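Local coordinates for protein putative NAD(P)H-flavin oxidoreductase (PDB 6WT2) that probably uses FMN and NAD(P)H to reduce nitro compounds such as chloramphenicol, at residues 25-31 / 79-85. Residues are numbered along the deposited sequence; the frame is centred on the assembly and turned at random.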
loop_
_atom_site.group_PDB
_atom_site.type_symbol
_atom_site.label_atom_id
_atom_site.label_comp_id
_atom_site.label_asym_id
_atom_site.label_seq_id
_atom_site.Cartn_x
_atom_site.Cartn_y
_atom_site.Cartn_z
ATOM N N TYR A 25 -0.179 13.948 -19.433
ATOM C CA TYR A 25 -0.908 12.970 -20.216
ATOM C C TYR A 25 -1.318 13.560 -21.555
ATOM O O TYR A 25 -1.328 14.778 -21.743
ATOM C CB TYR A 25 -2.153 12.503 -19.467
ATOM C CG TYR A 25 -1.869 11.788 -18.168
ATOM C CD1 TYR A 25 -1.598 10.421 -18.157
ATOM C CD2 TYR A 25 -1.899 12.466 -16.950
ATOM C CE1 TYR A 25 -1.362 9.736 -16.963
ATOM C CE2 TYR A 25 -1.659 11.796 -15.753
ATOM C CZ TYR A 25 -1.398 10.431 -15.772
ATOM O OH TYR A 25 -1.176 9.759 -14.595
ATOM N N ASP A 26 -1.650 12.671 -22.485
ATOM C CA ASP A 26 -2.261 13.068 -23.750
ATOM C C ASP A 26 -3.723 13.424 -23.486
ATOM O O ASP A 26 -4.555 12.542 -23.251
ATOM C CB ASP A 26 -2.127 11.944 -24.775
ATOM C CG ASP A 26 -2.635 12.342 -26.159
ATOM O OD1 ASP A 26 -3.479 13.262 -26.267
ATOM O OD2 ASP A 26 -2.184 11.728 -27.146
ATOM N N ALA A 27 -4.046 14.718 -23.544
ATOM C CA ALA A 27 -5.386 15.168 -23.184
ATOM C C ALA A 27 -6.475 14.608 -24.095
ATOM O O ALA A 27 -7.647 14.579 -23.698
ATOM C CB ALA A 27 -5.439 16.698 -23.197
ATOM N N ALA A 28 -6.133 14.165 -25.300
ATOM C CA ALA A 28 -7.149 13.641 -26.199
ATOM C C ALA A 28 -7.442 12.157 -25.994
ATOM O O ALA A 28 -8.440 11.667 -26.533
ATOM C CB ALA A 28 -6.743 13.890 -27.658
ATOM N N ARG A 29 -6.629 11.434 -25.220
ATOM C CA ARG A 29 -6.750 9.986 -25.104
ATOM C C ARG A 29 -7.486 9.603 -23.821
ATOM O O ARG A 29 -6.991 9.853 -22.719
ATOM C CB ARG A 29 -5.370 9.336 -25.144
ATOM C CG ARG A 29 -4.788 9.253 -26.534
ATOM C CD ARG A 29 -4.716 7.806 -26.969
ATOM N NE ARG A 29 -3.422 7.214 -26.664
ATOM C CZ ARG A 29 -3.222 5.918 -26.440
ATOM N NH1 ARG A 29 -4.235 5.060 -26.457
ATOM N NH2 ARG A 29 -2.002 5.483 -26.184
ATOM N N LYS A 30 -8.654 8.978 -23.969
ATOM C CA LYS A 30 -9.463 8.551 -22.835
ATOM C C LYS A 30 -9.351 7.043 -22.634
ATOM O O LYS A 30 -9.381 6.273 -23.599
ATOM C CB LYS A 30 -10.935 8.937 -23.041
ATOM C CG LYS A 30 -11.161 10.436 -23.276
ATOM C CD LYS A 30 -10.640 11.240 -22.099
ATOM C CE LYS A 30 -10.520 12.717 -22.410
ATOM N NZ LYS A 30 -9.984 13.441 -21.220
ATOM N N ILE A 31 -9.231 6.627 -21.376
ATOM C CA ILE A 31 -9.333 5.213 -21.038
ATOM C C ILE A 31 -10.769 4.767 -21.265
ATOM O O ILE A 31 -11.711 5.448 -20.838
ATOM C CB ILE A 31 -8.905 4.981 -19.580
ATOM C CG1 ILE A 31 -7.447 5.427 -19.353
ATOM C CG2 ILE A 31 -9.089 3.535 -19.196
ATOM C CD1 ILE A 31 -7.126 5.686 -17.889
ATOM N N ALA A 79 -1.892 17.674 -14.458
ATOM C CA ALA A 79 -2.622 16.458 -14.792
ATOM C C ALA A 79 -4.128 16.640 -14.663
ATOM O O ALA A 79 -4.894 15.907 -15.298
ATOM C CB ALA A 79 -2.173 15.308 -13.898
ATOM N N LEU A 80 -4.573 17.586 -13.829
ATOM C CA LEU A 80 -6.004 17.845 -13.693
ATOM C C LEU A 80 -6.624 18.299 -15.010
ATOM O O LEU A 80 -7.824 18.090 -15.238
ATOM C CB LEU A 80 -6.234 18.873 -12.589
ATOM C CG LEU A 80 -6.019 18.264 -11.203
ATOM C CD1 LEU A 80 -5.971 19.315 -10.116
ATOM C CD2 LEU A 80 -7.118 17.247 -10.919
ATOM N N ASP A 81 -5.824 18.899 -15.893
ATOM C CA ASP A 81 -6.302 19.286 -17.211
ATOM C C ASP A 81 -6.185 18.178 -18.249
ATOM O O ASP A 81 -6.926 18.194 -19.235
ATOM C CB ASP A 81 -5.539 20.516 -17.707
ATOM C CG ASP A 81 -5.699 21.708 -16.787
ATOM O OD1 ASP A 81 -6.799 21.865 -16.215
ATOM O OD2 ASP A 81 -4.730 22.489 -16.639
ATOM N N THR A 82 -5.294 17.212 -18.059
ATOM C CA THR A 82 -4.964 16.291 -19.135
ATOM C C THR A 82 -5.230 14.829 -18.823
ATOM O O THR A 82 -5.312 14.033 -19.764
ATOM C CB THR A 82 -3.484 16.438 -19.540
ATOM O OG1 THR A 82 -2.628 16.028 -18.461
ATOM C CG2 THR A 82 -3.167 17.903 -19.932
ATOM N N ALA A 83 -5.338 14.447 -17.555
ATOM C CA ALA A 83 -5.516 13.035 -17.219
ATOM C C ALA A 83 -6.873 12.532 -17.695
ATOM O O ALA A 83 -7.874 13.254 -17.656
ATOM C CB ALA A 83 -5.380 12.811 -15.706
ATOM N N SER A 84 -6.904 11.273 -18.142
ATOM C CA SER A 84 -8.170 10.627 -18.456
ATOM C C SER A 84 -9.036 10.486 -17.208
ATOM O O SER A 84 -10.200 10.910 -17.188
ATOM C CB SER A 84 -7.914 9.260 -19.093
ATOM O OG SER A 84 -9.133 8.575 -19.291
ATOM N N HIS A 85 -8.481 9.887 -16.157
ATOM C CA HIS A 85 -9.214 9.612 -14.937
ATOM C C HIS A 85 -8.426 10.086 -13.724
ATOM O O HIS A 85 -7.193 10.123 -13.735
ATOM C CB HIS A 85 -9.521 8.109 -14.794
ATOM C CG HIS A 85 -10.604 7.616 -15.705
ATOM N ND1 HIS A 85 -10.453 7.544 -17.073
ATOM C CD2 HIS A 85 -11.845 7.143 -15.436
ATOM C CE1 HIS A 85 -11.564 7.060 -17.609
ATOM N NE2 HIS A 85 -12.421 6.803 -16.637
HETATM O O HOH W 1 -7.468 12.570 -21.057
HETATM O O HOH W 2 -11.450 12.760 -18.689
#
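Ile31 and Ser84 make the stronger of two direct hydrogen bonds between the two segments: the backbone N of Ile31 donates to Ser84 OG at 2.9 Å, nearly straight at 169°. With chi1 at 175°, Ser84 OG swings opposite its own backbone N and also reaches ND1 of His85 at 2.8 Å, where it lies at the edge of the imidazole, in its plane; one hydroxyl thereby ties the loop to the ring. Lys30 adds a solvent-mediated link. Its chain bends at chi2 (-59°) and brings NZ to two waters; one, 2.7 Å from NZ, also lies within hydrogen-bonding reach of Arg29 O and Thr82 O, and the other donates to Ser84 O. At the far end, Tyr25 N makes a weak bond to Thr82 OG1 (3.4 Å).

Apolar packing surrounds these bonds. The Tyr25 ring passes beside Ala83, CD2 lying 3.7 Å from Ala83 CB, and meets Ala79 CB at its edge, while its OH hydrogen-bonds Thr201 OG1 in strand 194-203. Ile31 lays CG1 and CD1 against Ser84, and its CB approaches ND1 of His85, a ring that stacks with Phe36.

Between these ends, an Asx turn at Asp26 and a type I turn from Asp26 to Arg29 curve the loop past Thr82. Ser84 and His85 both lie opposite Phe202, a classic beta bulge where strand 85-92 begins. The contact, a worked example of a loop held by a hydroxyl at a beta bulge, thus packs the lead-in to helix 33-44 against the helix-to-strand entry into the antiparallel sheet of the nitroreductase fold.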